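Long-range contacts in acetyl transferase (Salmonella typhimurium, PDB 1S7L), which transfers an acetyl group from acetyl-coenzyme A to a protein N-terminus, probably that of ribosomal protein L7/L12: residues Val31-Ala36 / Asp104-Gly109; Ala70-Ile75 / Ala82-Phe87; Ala97-Trp102 / Arg131-Lys136. One frame throughout, in Å; residues are numbered along the deposited sequence.

Contact 1: residues Val31-Ala36 / Asp104-Gly109. With COA (coenzyme A), chain C.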
loop_
_atom_site.group_PDB
_atom_site.type_symbol
_atom_site.label_atom_id
_atom_site.label_comp_id
_atom_site.label_asym_id
_atom_site.label_seq_id
_atom_site.Cartn_x
_atom_site.Cartn_y
_atom_site.Cartn_z
ATOM N N VAL A 31 -5.824 18.867 -16.116
ATOM C CA VAL A 31 -5.409 18.936 -14.721
ATOM C C VAL A 31 -5.529 20.394 -14.196
ATOM O O VAL A 31 -6.104 20.642 -13.121
ATOM C CB VAL A 31 -3.964 18.406 -14.556
ATOM C CG1 VAL A 31 -3.541 18.431 -13.093
ATOM C CG2 VAL A 31 -3.888 17.015 -15.057
ATOM N N LEU A 32 -5.025 21.356 -14.958
ATOM C CA LEU A 32 -5.097 22.754 -14.564
ATOM C C LEU A 32 -6.548 23.217 -14.249
ATOM O O LEU A 32 -6.831 23.833 -13.213
ATOM C CB LEU A 32 -4.451 23.651 -15.660
ATOM C CG LEU A 32 -2.897 23.634 -15.708
ATOM C CD1 LEU A 32 -2.443 24.729 -16.561
ATOM C CD2 LEU A 32 -2.259 23.828 -14.320
ATOM N N LYS A 33 -7.451 22.893 -15.158
ATOM C CA LYS A 33 -8.858 23.218 -15.070
ATOM C C LYS A 33 -9.563 22.605 -13.824
ATOM O O LYS A 33 -10.501 23.180 -13.255
ATOM C CB LYS A 33 -9.475 22.793 -16.397
ATOM C CG LYS A 33 -11.012 22.941 -16.591
ATOM C CD LYS A 33 -11.292 22.952 -18.153
ATOM C CE LYS A 33 -12.685 22.477 -18.603
ATOM N NZ LYS A 33 -13.625 22.013 -17.505
ATOM N N ASN A 34 -9.049 21.512 -13.316
ATOM C CA ASN A 34 -9.720 20.894 -12.185
ATOM C C ASN A 34 -8.972 20.814 -10.863
ATOM O O ASN A 34 -9.567 20.425 -9.861
ATOM C CB ASN A 34 -10.123 19.467 -12.602
ATOM C CG ASN A 34 -11.088 19.451 -13.786
ATOM O OD1 ASN A 34 -12.305 19.594 -13.585
ATOM N ND2 ASN A 34 -10.570 19.322 -15.022
ATOM N N LYS A 35 -7.677 21.150 -10.851
ATOM C CA LYS A 35 -6.873 21.006 -9.635
ATOM C C LYS A 35 -7.390 21.719 -8.427
ATOM O O LYS A 35 -7.238 21.239 -7.356
ATOM C CB LYS A 35 -5.382 21.364 -9.873
ATOM C CG LYS A 35 -5.125 22.814 -10.143
ATOM C CD LYS A 35 -3.600 23.107 -10.242
ATOM C CE LYS A 35 -2.899 23.157 -8.870
ATOM N NZ LYS A 35 -1.431 23.234 -9.123
ATOM N N ALA A 36 -8.033 22.851 -8.577
ATOM C CA ALA A 36 -8.539 23.518 -7.363
ATOM C C ALA A 36 -9.449 22.563 -6.604
ATOM O O ALA A 36 -9.288 22.377 -5.415
ATOM C CB ALA A 36 -9.306 24.820 -7.713
ATOM N N ASP A 104 -13.104 15.299 -15.348
ATOM C CA ASP A 104 -13.172 16.748 -15.513
ATOM C C ASP A 104 -14.586 17.147 -15.051
ATOM O O ASP A 104 -15.582 16.455 -15.341
ATOM C CB ASP A 104 -12.953 17.126 -16.979
ATOM C CG ASP A 104 -13.389 18.535 -17.280
ATOM O OD1 ASP A 104 -12.664 19.492 -16.928
ATOM O OD2 ASP A 104 -14.474 18.698 -17.867
ATOM N N GLU A 105 -14.687 18.222 -14.274
ATOM C CA GLU A 105 -16.000 18.649 -13.774
ATOM C C GLU A 105 -17.104 18.767 -14.834
ATOM O O GLU A 105 -18.262 18.503 -14.547
ATOM C CB GLU A 105 -15.875 19.969 -12.994
ATOM C CG GLU A 105 -16.130 21.225 -13.778
ATOM C CD GLU A 105 -14.856 21.987 -14.283
ATOM O OE1 GLU A 105 -14.289 22.829 -13.502
ATOM O OE2 GLU A 105 -14.445 21.746 -15.467
ATOM N N SER A 106 -16.760 19.116 -16.074
ATOM C CA SER A 106 -17.797 19.257 -17.037
ATOM C C SER A 106 -18.316 17.920 -17.663
ATOM O O SER A 106 -19.288 17.927 -18.440
ATOM C CB SER A 106 -17.343 20.277 -18.088
ATOM O OG SER A 106 -16.885 19.628 -19.256
ATOM N N PHE A 107 -17.689 16.794 -17.313
ATOM C CA PHE A 107 -18.091 15.468 -17.793
ATOM C C PHE A 107 -18.773 14.653 -16.670
ATOM O O PHE A 107 -19.075 13.504 -16.847
ATOM C CB PHE A 107 -16.869 14.692 -18.380
ATOM C CG PHE A 107 -16.448 15.174 -19.757
ATOM C CD1 PHE A 107 -15.569 16.228 -19.901
ATOM C CD2 PHE A 107 -17.013 14.615 -20.917
ATOM C CE1 PHE A 107 -15.244 16.741 -21.180
ATOM C CE2 PHE A 107 -16.714 15.108 -22.208
ATOM C CZ PHE A 107 -15.820 16.183 -22.339
ATOM N N GLN A 108 -18.979 15.244 -15.506
ATOM C CA GLN A 108 -19.656 14.559 -14.417
ATOM C C GLN A 108 -21.205 14.439 -14.500
ATOM O O GLN A 108 -21.876 15.144 -15.309
ATOM C CB GLN A 108 -19.283 15.236 -13.115
ATOM C CG GLN A 108 -17.833 15.048 -12.805
ATOM C CD GLN A 108 -17.423 15.706 -11.514
ATOM O OE1 GLN A 108 -18.287 16.124 -10.689
ATOM N NE2 GLN A 108 -16.077 15.796 -11.298
ATOM N N GLY A 109 -21.777 13.563 -13.675
ATOM C CA GLY A 109 -23.200 13.439 -13.677
ATOM C C GLY A 109 -23.755 12.704 -14.887
ATOM O O GLY A 109 -24.945 12.775 -15.097
HETATM N N1A COA C . -25.339 5.465 -14.792
HETATM C C2A COA C . -24.838 5.958 -13.633
HETATM N N3A COA C . -24.941 7.183 -13.205
HETATM C C4A COA C . -25.661 8.082 -14.008
HETATM C C5A COA C . -26.234 7.669 -15.221
HETATM C C6A COA C . -26.043 6.287 -15.617
HETATM N N6A COA C . -26.547 5.861 -16.791
HETATM N N7A COA C . -26.893 8.686 -15.851
HETATM C C8A COA C . -26.742 9.743 -15.084
HETATM N N9A COA C . -25.998 9.418 -13.989
HETATM C C1B COA C . -25.532 10.394 -12.959
HETATM C C2B COA C . -25.916 10.287 -11.519
HETATM O O2B COA C . -26.623 11.455 -11.199
HETATM C C3B COA C . -24.603 10.347 -10.690
HETATM O O3B COA C . -24.636 9.244 -9.976
HETATM P P3B COA C . -24.412 8.967 -8.463
HETATM O O7A COA C . -24.433 10.172 -7.664
HETATM O O8A COA C . -23.086 8.211 -8.514
HETATM O O9A COA C . -25.574 8.135 -8.156
HETATM C C4B COA C . -23.515 10.308 -11.809
HETATM O O4B COA C . -24.122 10.524 -13.033
HETATM C C5B COA C . -22.573 9.181 -12.023
HETATM O O5B COA C . -21.575 9.662 -12.961
HETATM P P1A COA C . -20.036 9.136 -12.844
HETATM O O1A COA C . -20.004 7.682 -12.578
HETATM O O2A COA C . -19.402 9.622 -14.030
HETATM O O3A COA C . -19.482 9.774 -11.536
HETATM P P2A COA C . -19.397 11.312 -11.113
HETATM O O4A COA C . -19.654 12.202 -12.211
HETATM O O5A COA C . -20.235 11.488 -9.894
HETATM O O6A COA C . -17.939 11.585 -10.615
HETATM C CBP COA C . -15.891 11.050 -9.498
HETATM C CCP COA C . -17.379 10.752 -9.631
HETATM C CDP COA C . -15.411 10.295 -8.244
HETATM C CEP COA C . -15.202 10.499 -10.795
HETATM C CAP COA C . -15.619 12.596 -9.329
HETATM O OAP COA C . -16.317 13.097 -8.230
HETATM C C9P COA C . -14.156 13.019 -9.235
HETATM O O9P COA C . -13.529 13.165 -10.209
HETATM N N8P COA C . -13.673 13.240 -7.949
HETATM C C7P COA C . -12.230 13.471 -7.625
HETATM C C6P COA C . -11.353 12.201 -7.707
HETATM C C5P COA C . -11.735 11.218 -6.646
HETATM O O5P COA C . -12.491 11.507 -5.808
HETATM N N4P COA C . -11.278 9.970 -6.772
HETATM C C3P COA C . -11.719 8.900 -5.868
HETATM C C2P COA C . -10.563 8.305 -5.089
HETATM S S1P COA C . -10.185 9.371 -3.667
#
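Residues 31-36, part of helix 24-38, meet the short 3-10 turn at 105-107, and the backbones come nearest at N34 and D104, whose CA atoms lie 6.3 Å apart. N34 OD1 accepts a hydrogen bond from the backbone N of E105 at 2.8 Å, almost straight (176° at the hydrogen), the donor tilted from the carbonyl plane. N34 ND2 donates a hydrogen bond to D104 OD1 at 2.8 Å, the partner in the amide's own plane and met on the anti lone pair of the carboxylate, the two planes 86° apart. N34 is buried, and further bonds, from ND2 to L30 O and to OD1 from W37 NE1, hold the amide's rotation. The K33 side chain leaves the helix with CG trans to the backbone N (chi1 177°), which sends it toward D104; NZ lies 2.8 Å from D104 OD1 in a salt bridge, though its place is doubtful. The other oxygen, D104 OD2, accepts from both S106 OG and S106 N, each at 2.9 Å; the latter bond closes an Asx turn. Beyond it G109 N donates to coenzyme A O4A at 2.9 Å, a backbone grip on the pyrophosphate characteristic of the GNAT acetyl-CoA site.

Contact 2: residues Ala70-Ile75 / Ala82-Phe87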
loop_
_atom_site.group_PDB
_atom_site.type_symbol
_atom_site.label_atom_id
_atom_site.label_comp_id
_atom_site.label_asym_id
_atom_site.label_seq_id
_atom_site.Cartn_x
_atom_site.Cartn_y
_atom_site.Cartn_z
ATOM N N ALA A 70 1.203 -1.107 -12.744
ATOM C CA ALA A 70 0.181 -0.116 -12.582
ATOM C C ALA A 70 -0.390 0.068 -13.991
ATOM O O ALA A 70 0.067 -0.560 -14.964
ATOM C CB ALA A 70 0.789 1.196 -12.059
ATOM N N LYS A 71 -1.425 0.891 -14.089
ATOM C CA LYS A 71 -2.019 1.209 -15.356
ATOM C C LYS A 71 -2.565 2.609 -15.291
ATOM O O LYS A 71 -3.076 3.071 -14.257
ATOM C CB LYS A 71 -3.183 0.250 -15.725
ATOM C CG LYS A 71 -2.854 -1.247 -15.866
ATOM C CD LYS A 71 -1.972 -1.553 -17.020
ATOM C CE LYS A 71 -1.411 -2.994 -16.976
ATOM N NZ LYS A 71 -0.850 -3.252 -18.343
ATOM N N MET A 72 -2.478 3.287 -16.413
ATOM C CA MET A 72 -3.067 4.587 -16.515
ATOM C C MET A 72 -3.872 4.682 -17.842
ATOM O O MET A 72 -3.303 4.641 -18.921
ATOM C CB MET A 72 -2.003 5.660 -16.488
ATOM C CG MET A 72 -2.575 7.073 -16.603
ATOM S SD MET A 72 -1.342 8.384 -16.643
ATOM C CE MET A 72 -2.481 9.850 -16.129
ATOM N N TYR A 73 -5.190 4.840 -17.747
ATOM C CA TYR A 73 -6.006 4.971 -18.977
ATOM C C TYR A 73 -6.644 6.363 -19.046
ATOM O O TYR A 73 -7.003 6.925 -18.023
ATOM C CB TYR A 73 -7.134 3.932 -19.002
ATOM C CG TYR A 73 -6.642 2.528 -19.204
ATOM C CD1 TYR A 73 -6.446 2.038 -20.494
ATOM C CD2 TYR A 73 -6.293 1.727 -18.132
ATOM C CE1 TYR A 73 -5.928 0.809 -20.723
ATOM C CE2 TYR A 73 -5.741 0.473 -18.352
ATOM C CZ TYR A 73 -5.558 0.019 -19.661
ATOM O OH TYR A 73 -4.980 -1.217 -19.925
ATOM N N LEU A 74 -6.751 6.921 -20.232
ATOM C CA LEU A 74 -7.396 8.195 -20.335
ATOM C C LEU A 74 -8.794 7.916 -20.833
ATOM O O LEU A 74 -8.956 7.114 -21.769
ATOM C CB LEU A 74 -6.661 9.083 -21.324
ATOM C CG LEU A 74 -5.340 9.532 -20.676
ATOM C CD1 LEU A 74 -4.541 10.237 -21.714
ATOM C CD2 LEU A 74 -5.557 10.429 -19.404
ATOM N N ILE A 75 -9.802 8.543 -20.222
ATOM C CA ILE A 75 -11.172 8.339 -20.692
ATOM C C ILE A 75 -11.480 9.342 -21.814
ATOM O O ILE A 75 -11.265 10.541 -21.633
ATOM C CB ILE A 75 -12.243 8.526 -19.562
ATOM C CG1 ILE A 75 -11.925 7.635 -18.392
ATOM C CG2 ILE A 75 -13.712 8.271 -20.125
ATOM C CD1 ILE A 75 -12.753 7.911 -17.142
ATOM N N ALA A 82 -11.832 13.165 -21.265
ATOM C CA ALA A 82 -12.742 13.534 -20.168
ATOM C C ALA A 82 -12.270 13.275 -18.742
ATOM O O ALA A 82 -12.813 13.848 -17.786
ATOM C CB ALA A 82 -14.074 12.881 -20.393
ATOM N N GLY A 83 -11.239 12.456 -18.601
ATOM C CA GLY A 83 -10.777 12.135 -17.286
ATOM C C GLY A 83 -9.761 11.000 -17.346
ATOM O O GLY A 83 -9.346 10.574 -18.432
ATOM N N VAL A 84 -9.381 10.503 -16.163
ATOM C CA VAL A 84 -8.377 9.468 -16.040
ATOM C C VAL A 84 -8.910 8.338 -15.188
ATOM O O VAL A 84 -9.602 8.568 -14.175
ATOM C CB VAL A 84 -7.109 10.064 -15.324
ATOM C CG1 VAL A 84 -6.049 9.023 -15.165
ATOM C CG2 VAL A 84 -6.577 11.308 -16.121
ATOM N N LEU A 85 -8.617 7.105 -15.587
ATOM C CA LEU A 85 -9.022 5.956 -14.770
ATOM C C LEU A 85 -7.799 5.069 -14.617
ATOM O O LEU A 85 -7.183 4.677 -15.616
ATOM C CB LEU A 85 -10.171 5.150 -15.407
ATOM C CG LEU A 85 -10.501 3.747 -14.821
ATOM C CD1 LEU A 85 -10.754 3.910 -13.319
ATOM C CD2 LEU A 85 -11.772 3.129 -15.487
ATOM N N SER A 86 -7.409 4.753 -13.389
ATOM C CA SER A 86 -6.258 3.934 -13.333
ATOM C C SER A 86 -6.048 2.925 -12.204
ATOM O O SER A 86 -6.870 2.786 -11.308
ATOM C CB SER A 86 -5.060 4.890 -13.523
ATOM O OG SER A 86 -4.837 5.639 -12.383
ATOM N N PHE A 87 -5.009 2.097 -12.331
ATOM C CA PHE A 87 -4.657 1.163 -11.230
ATOM C C PHE A 87 -3.416 1.873 -10.733
ATOM O O PHE A 87 -2.420 2.000 -11.477
ATOM C CB PHE A 87 -4.289 -0.260 -11.709
ATOM C CG PHE A 87 -5.474 -1.066 -12.205
ATOM C CD1 PHE A 87 -6.695 -1.012 -11.552
ATOM C CD2 PHE A 87 -5.379 -1.838 -13.350
ATOM C CE1 PHE A 87 -7.803 -1.711 -12.037
ATOM C CE2 PHE A 87 -6.445 -2.521 -13.843
ATOM C CZ PHE A 87 -7.660 -2.468 -13.196
#
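I75 leans toward the neighbouring strand, CD1 lying 4.2 Å from L85 CB, while its CB and CG1 cover the backbone of G83. CG1 stands anti to the carbonyl carbon (chi1 -55°) and the chain then extends (chi2 170°), which carries CD1 from the G83 position toward L85. Y73 and L85 point to this same face; the edge of the Y73 ring meets L85 O near the ring plane. Further along it, K71 CG comes to the edge of the F87 ring, 3.6 Å from CD2, before the lysine bends at chi2 and leads NZ away to H65 O. Helix 112-127 covers this face, with L120 touching Y73 and L85 and M113 touching I75. The two segments are arms of an antiparallel beta hairpin, strands 71-77 and 80-91, in the central GNAT sheet; their axes run at 155° and approach to 4.5 Å. K71-F87, Y73-L85 and I75-G83 are the hydrogen-bonded pairs, with L85 N to Y73 O at 2.9 Å. At I75 the ladder is irregular: A82 N donates to I75 O at 2.7 Å and I75 N to G83 O at 2.7 Å, so A82 and G83 both face one residue, a classic beta bulge. On the other face V84 divides its methyls between two neighbours. V84 CG2 lies beside L74 CD2 at 3.5 Å, the two side chains pointing the same way, whereas V84 CG1 meets M72 CE at 3.8 Å, at the end of a fully extended methionine.

Contact 3: residues Ala97-Trp102 / Arg131-Lys136. With COA (coenzyme A), chain C.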
loop_
_atom_site.group_PDB
_atom_site.type_symbol
_atom_site.label_atom_id
_atom_site.label_comp_id
_atom_site.label_asym_id
_atom_site.label_seq_id
_atom_site.Cartn_x
_atom_site.Cartn_y
_atom_site.Cartn_z
ATOM N N ALA A 97 -5.389 -5.009 -7.168
ATOM C CA ALA A 97 -5.079 -3.681 -7.721
ATOM C C ALA A 97 -5.837 -2.587 -6.996
ATOM O O ALA A 97 -6.993 -2.759 -6.601
ATOM C CB ALA A 97 -5.409 -3.617 -9.224
ATOM N N TYR A 98 -5.174 -1.455 -6.846
ATOM C CA TYR A 98 -5.733 -0.299 -6.177
ATOM C C TYR A 98 -6.123 0.682 -7.278
ATOM O O TYR A 98 -5.266 1.086 -8.112
ATOM C CB TYR A 98 -4.679 0.335 -5.236
ATOM C CG TYR A 98 -4.387 -0.499 -4.006
ATOM C CD1 TYR A 98 -5.225 -0.415 -2.910
ATOM C CD2 TYR A 98 -3.329 -1.439 -3.968
ATOM C CE1 TYR A 98 -5.069 -1.242 -1.784
ATOM C CE2 TYR A 98 -3.148 -2.297 -2.826
ATOM C CZ TYR A 98 -4.059 -2.170 -1.743
ATOM O OH TYR A 98 -4.056 -2.972 -0.627
ATOM N N ILE A 99 -7.405 1.064 -7.270
ATOM C CA ILE A 99 -7.949 1.978 -8.273
ATOM C C ILE A 99 -7.881 3.469 -7.939
ATOM O O ILE A 99 -8.040 3.851 -6.803
ATOM C CB ILE A 99 -9.430 1.633 -8.559
ATOM C CG1 ILE A 99 -9.488 0.292 -9.277
ATOM C CG2 ILE A 99 -10.123 2.746 -9.381
ATOM C CD1 ILE A 99 -10.778 -0.508 -8.937
ATOM N N GLY A 100 -7.593 4.276 -8.946
ATOM C CA GLY A 100 -7.642 5.700 -8.797
ATOM C C GLY A 100 -8.388 6.216 -10.067
ATOM O O GLY A 100 -8.312 5.590 -11.160
ATOM N N TYR A 101 -9.154 7.311 -9.918
ATOM C CA TYR A 101 -9.850 7.946 -11.070
ATOM C C TYR A 101 -10.295 9.354 -10.713
ATOM O O TYR A 101 -10.406 9.696 -9.531
ATOM C CB TYR A 101 -11.130 7.165 -11.521
ATOM C CG TYR A 101 -12.082 6.746 -10.395
ATOM C CD1 TYR A 101 -12.668 7.703 -9.539
ATOM C CD2 TYR A 101 -12.320 5.397 -10.123
ATOM C CE1 TYR A 101 -13.464 7.340 -8.437
ATOM C CE2 TYR A 101 -13.113 4.998 -8.999
ATOM C CZ TYR A 101 -13.699 5.988 -8.164
ATOM O OH TYR A 101 -14.509 5.610 -7.096
ATOM N N TRP A 102 -10.521 10.166 -11.746
ATOM C CA TRP A 102 -11.092 11.477 -11.551
ATOM C C TRP A 102 -11.651 11.860 -12.875
ATOM O O TRP A 102 -11.177 11.393 -13.914
ATOM C CB TRP A 102 -10.099 12.534 -11.046
ATOM C CG TRP A 102 -8.886 12.849 -11.942
ATOM C CD1 TRP A 102 -7.673 12.234 -11.904
ATOM C CD2 TRP A 102 -8.770 13.894 -12.925
ATOM N NE1 TRP A 102 -6.797 12.825 -12.801
ATOM C CE2 TRP A 102 -7.444 13.854 -13.433
ATOM C CE3 TRP A 102 -9.650 14.876 -13.414
ATOM C CZ2 TRP A 102 -6.976 14.758 -14.404
ATOM C CZ3 TRP A 102 -9.188 15.790 -14.387
ATOM C CH2 TRP A 102 -7.850 15.720 -14.873
ATOM N N ARG A 131 -7.976 -9.905 -9.762
ATOM C CA ARG A 131 -9.248 -10.458 -9.370
ATOM C C ARG A 131 -9.830 -9.735 -8.190
ATOM O O ARG A 131 -11.032 -9.883 -7.858
ATOM C CB ARG A 131 -9.076 -11.944 -9.061
ATOM C CG ARG A 131 -8.246 -12.177 -7.793
ATOM C CD ARG A 131 -7.818 -13.643 -7.763
ATOM N NE ARG A 131 -8.918 -14.419 -7.238
ATOM C CZ ARG A 131 -9.372 -14.295 -5.997
ATOM N NH1 ARG A 131 -8.806 -13.426 -5.179
ATOM N NH2 ARG A 131 -10.386 -15.025 -5.542
ATOM N N ARG A 132 -8.955 -8.975 -7.552
ATOM C CA ARG A 132 -9.297 -8.184 -6.393
ATOM C C ARG A 132 -9.031 -6.701 -6.697
ATOM O O ARG A 132 -7.896 -6.309 -6.913
ATOM C CB ARG A 132 -8.479 -8.617 -5.157
ATOM C CG ARG A 132 -8.811 -7.805 -3.859
ATOM C CD ARG A 132 -7.986 -8.234 -2.590
ATOM N NE ARG A 132 -7.844 -7.093 -1.691
ATOM C CZ ARG A 132 -8.787 -6.652 -0.861
ATOM N NH1 ARG A 132 -9.920 -7.303 -0.746
ATOM N NH2 ARG A 132 -8.587 -5.562 -0.111
ATOM N N PHE A 133 -10.095 -5.910 -6.700
ATOM C CA PHE A 133 -10.043 -4.478 -6.953
ATOM C C PHE A 133 -10.327 -3.694 -5.700
ATOM O O PHE A 133 -11.219 -4.016 -4.932
ATOM C CB PHE A 133 -11.037 -4.132 -8.064
ATOM C CG PHE A 133 -10.891 -5.025 -9.281
ATOM C CD1 PHE A 133 -11.474 -6.296 -9.327
ATOM C CD2 PHE A 133 -10.143 -4.607 -10.363
ATOM C CE1 PHE A 133 -11.288 -7.133 -10.467
ATOM C CE2 PHE A 133 -9.954 -5.445 -11.511
ATOM C CZ PHE A 133 -10.514 -6.673 -11.556
ATOM N N VAL A 134 -9.578 -2.629 -5.502
ATOM C CA VAL A 134 -9.761 -1.862 -4.277
ATOM C C VAL A 134 -9.892 -0.386 -4.535
ATOM O O VAL A 134 -9.208 0.154 -5.429
ATOM C CB VAL A 134 -8.518 -2.041 -3.315
ATOM C CG1 VAL A 134 -8.794 -1.417 -1.922
ATOM C CG2 VAL A 134 -8.153 -3.603 -3.173
ATOM N N ILE A 135 -10.778 0.265 -3.772
ATOM C CA ILE A 135 -10.906 1.726 -3.846
ATOM C C ILE A 135 -10.789 2.317 -2.402
ATOM O O ILE A 135 -11.535 1.955 -1.498
ATOM C CB ILE A 135 -12.260 2.169 -4.465
ATOM C CG1 ILE A 135 -12.367 1.670 -5.912
ATOM C CG2 ILE A 135 -12.376 3.694 -4.451
ATOM C CD1 ILE A 135 -13.730 1.941 -6.570
ATOM N N LYS A 136 -9.806 3.168 -2.202
ATOM C CA LYS A 136 -9.545 3.862 -0.926
ATOM C C LYS A 136 -9.757 5.337 -1.289
ATOM O O LYS A 136 -9.177 5.858 -2.253
ATOM C CB LYS A 136 -8.081 3.766 -0.491
ATOM C CG LYS A 136 -7.514 2.397 -0.252
ATOM C CD LYS A 136 -5.971 2.409 -0.247
ATOM C CE LYS A 136 -5.395 3.239 0.885
ATOM N NZ LYS A 136 -3.903 3.171 0.916
HETATM N N1A COA C . -25.339 5.465 -14.792
HETATM C C2A COA C . -24.838 5.958 -13.633
HETATM N N3A COA C . -24.941 7.183 -13.205
HETATM C C4A COA C . -25.661 8.082 -14.008
HETATM C C5A COA C . -26.234 7.669 -15.221
HETATM C C6A COA C . -26.043 6.287 -15.617
HETATM N N6A COA C . -26.547 5.861 -16.791
HETATM N N7A COA C . -26.893 8.686 -15.851
HETATM C C8A COA C . -26.742 9.743 -15.084
HETATM N N9A COA C . -25.998 9.418 -13.989
HETATM C C1B COA C . -25.532 10.394 -12.959
HETATM C C2B COA C . -25.916 10.287 -11.519
HETATM O O2B COA C . -26.623 11.455 -11.199
HETATM C C3B COA C . -24.603 10.347 -10.690
HETATM O O3B COA C . -24.636 9.244 -9.976
HETATM P P3B COA C . -24.412 8.967 -8.463
HETATM O O7A COA C . -24.433 10.172 -7.664
HETATM O O8A COA C . -23.086 8.211 -8.514
HETATM O O9A COA C . -25.574 8.135 -8.156
HETATM C C4B COA C . -23.515 10.308 -11.809
HETATM O O4B COA C . -24.122 10.524 -13.033
HETATM C C5B COA C . -22.573 9.181 -12.023
HETATM O O5B COA C . -21.575 9.662 -12.961
HETATM P P1A COA C . -20.036 9.136 -12.844
HETATM O O1A COA C . -20.004 7.682 -12.578
HETATM O O2A COA C . -19.402 9.622 -14.030
HETATM O O3A COA C . -19.482 9.774 -11.536
HETATM P P2A COA C . -19.397 11.312 -11.113
HETATM O O4A COA C . -19.654 12.202 -12.211
HETATM O O5A COA C . -20.235 11.488 -9.894
HETATM O O6A COA C . -17.939 11.585 -10.615
HETATM C CBP COA C . -15.891 11.050 -9.498
HETATM C CCP COA C . -17.379 10.752 -9.631
HETATM C CDP COA C . -15.411 10.295 -8.244
HETATM C CEP COA C . -15.202 10.499 -10.795
HETATM C CAP COA C . -15.619 12.596 -9.329
HETATM O OAP COA C . -16.317 13.097 -8.230
HETATM C C9P COA C . -14.156 13.019 -9.235
HETATM O O9P COA C . -13.529 13.165 -10.209
HETATM N N8P COA C . -13.673 13.240 -7.949
HETATM C C7P COA C . -12.230 13.471 -7.625
HETATM C C6P COA C . -11.353 12.201 -7.707
HETATM C C5P COA C . -11.735 11.218 -6.646
HETATM O O5P COA C . -12.491 11.507 -5.808
HETATM N N4P COA C . -11.278 9.970 -6.772
HETATM C C3P COA C . -11.719 8.900 -5.868
HETATM C C2P COA C . -10.563 8.305 -5.089
HETATM S S1P COA C . -10.185 9.371 -3.667
HETATM O O HOH W 1 -5.659 -5.418 -1.219
HETATM O O HOH W 2 -7.463 2.904 -4.362
HETATM O O HOH W 3 -8.297 5.782 -4.742
#
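Y98 lies alongside V134, both side chains pointing the same way, with Y98 CD1 3.7 Å from V134 CB. They sit on neighbouring parallel strands of a beta-alpha-beta unit, 96-103 and 132-138, joined through helix 112-127. Parallel pairing is documented by A97 N to R132 O, V134 N to A97 O and I99 N to V134 O; the last, 2.7 Å long, is nearly straight at 174°. Beyond I99 the strands splay beside the coenzyme, as expected for the V-shaped opening of the GNAT fold, their segment axes 46° apart. Two waters enter: water 3 lies within bonding distance of I99 O and K136 O, and water 2 accepts from K136 N near I99 O; not all these acceptors can be served at once. On the opposite face from Y98, I99 CD1 packs on F133 CB at 3.7 Å, and I99 CB on I135 CG1 at 4.0 Å; L117 of helix 112-127 touches I99 and I135. Y101 CG sits between the backbone N and the carbonyl carbon (chi1 47°), and the ring edge meets I135 CD1, 4.0 Å from Y101 CE2; in the coenzyme site, coenzyme A N4P donates to Y101 O at 2.9 Å. S144 holds Y101 OH. Farther out, R132 forms a salt bridge with E156, and M159 of the second subunit packs on Y98 and R132. Water 1 accepts from R132 NE and bonds Y98 OH at 3.0 Å.

Along the chain the segments of contact 2 fall between those of contact 1, and contact 3 opens after contact 2 closes, while the segments of contacts 1 and 3 alternate. The centres of contacts 2 and 3 are about 11 Å apart, and both lie in one mixed sheet: strand 80-91 adjoins strand 96-103, with V84 N 3.0 Å from W102 O, a probable hydrogen bond. Contact 1, its centre about 14 Å from that of contact 2 and about 20 Å from that of contact 3, lies at the end of strand 96-103. Contacts 1 and 3 both touch coenzyme A, at its pyrophosphate and pantetheine parts respectively, so sheet and turn together frame the cofactor site.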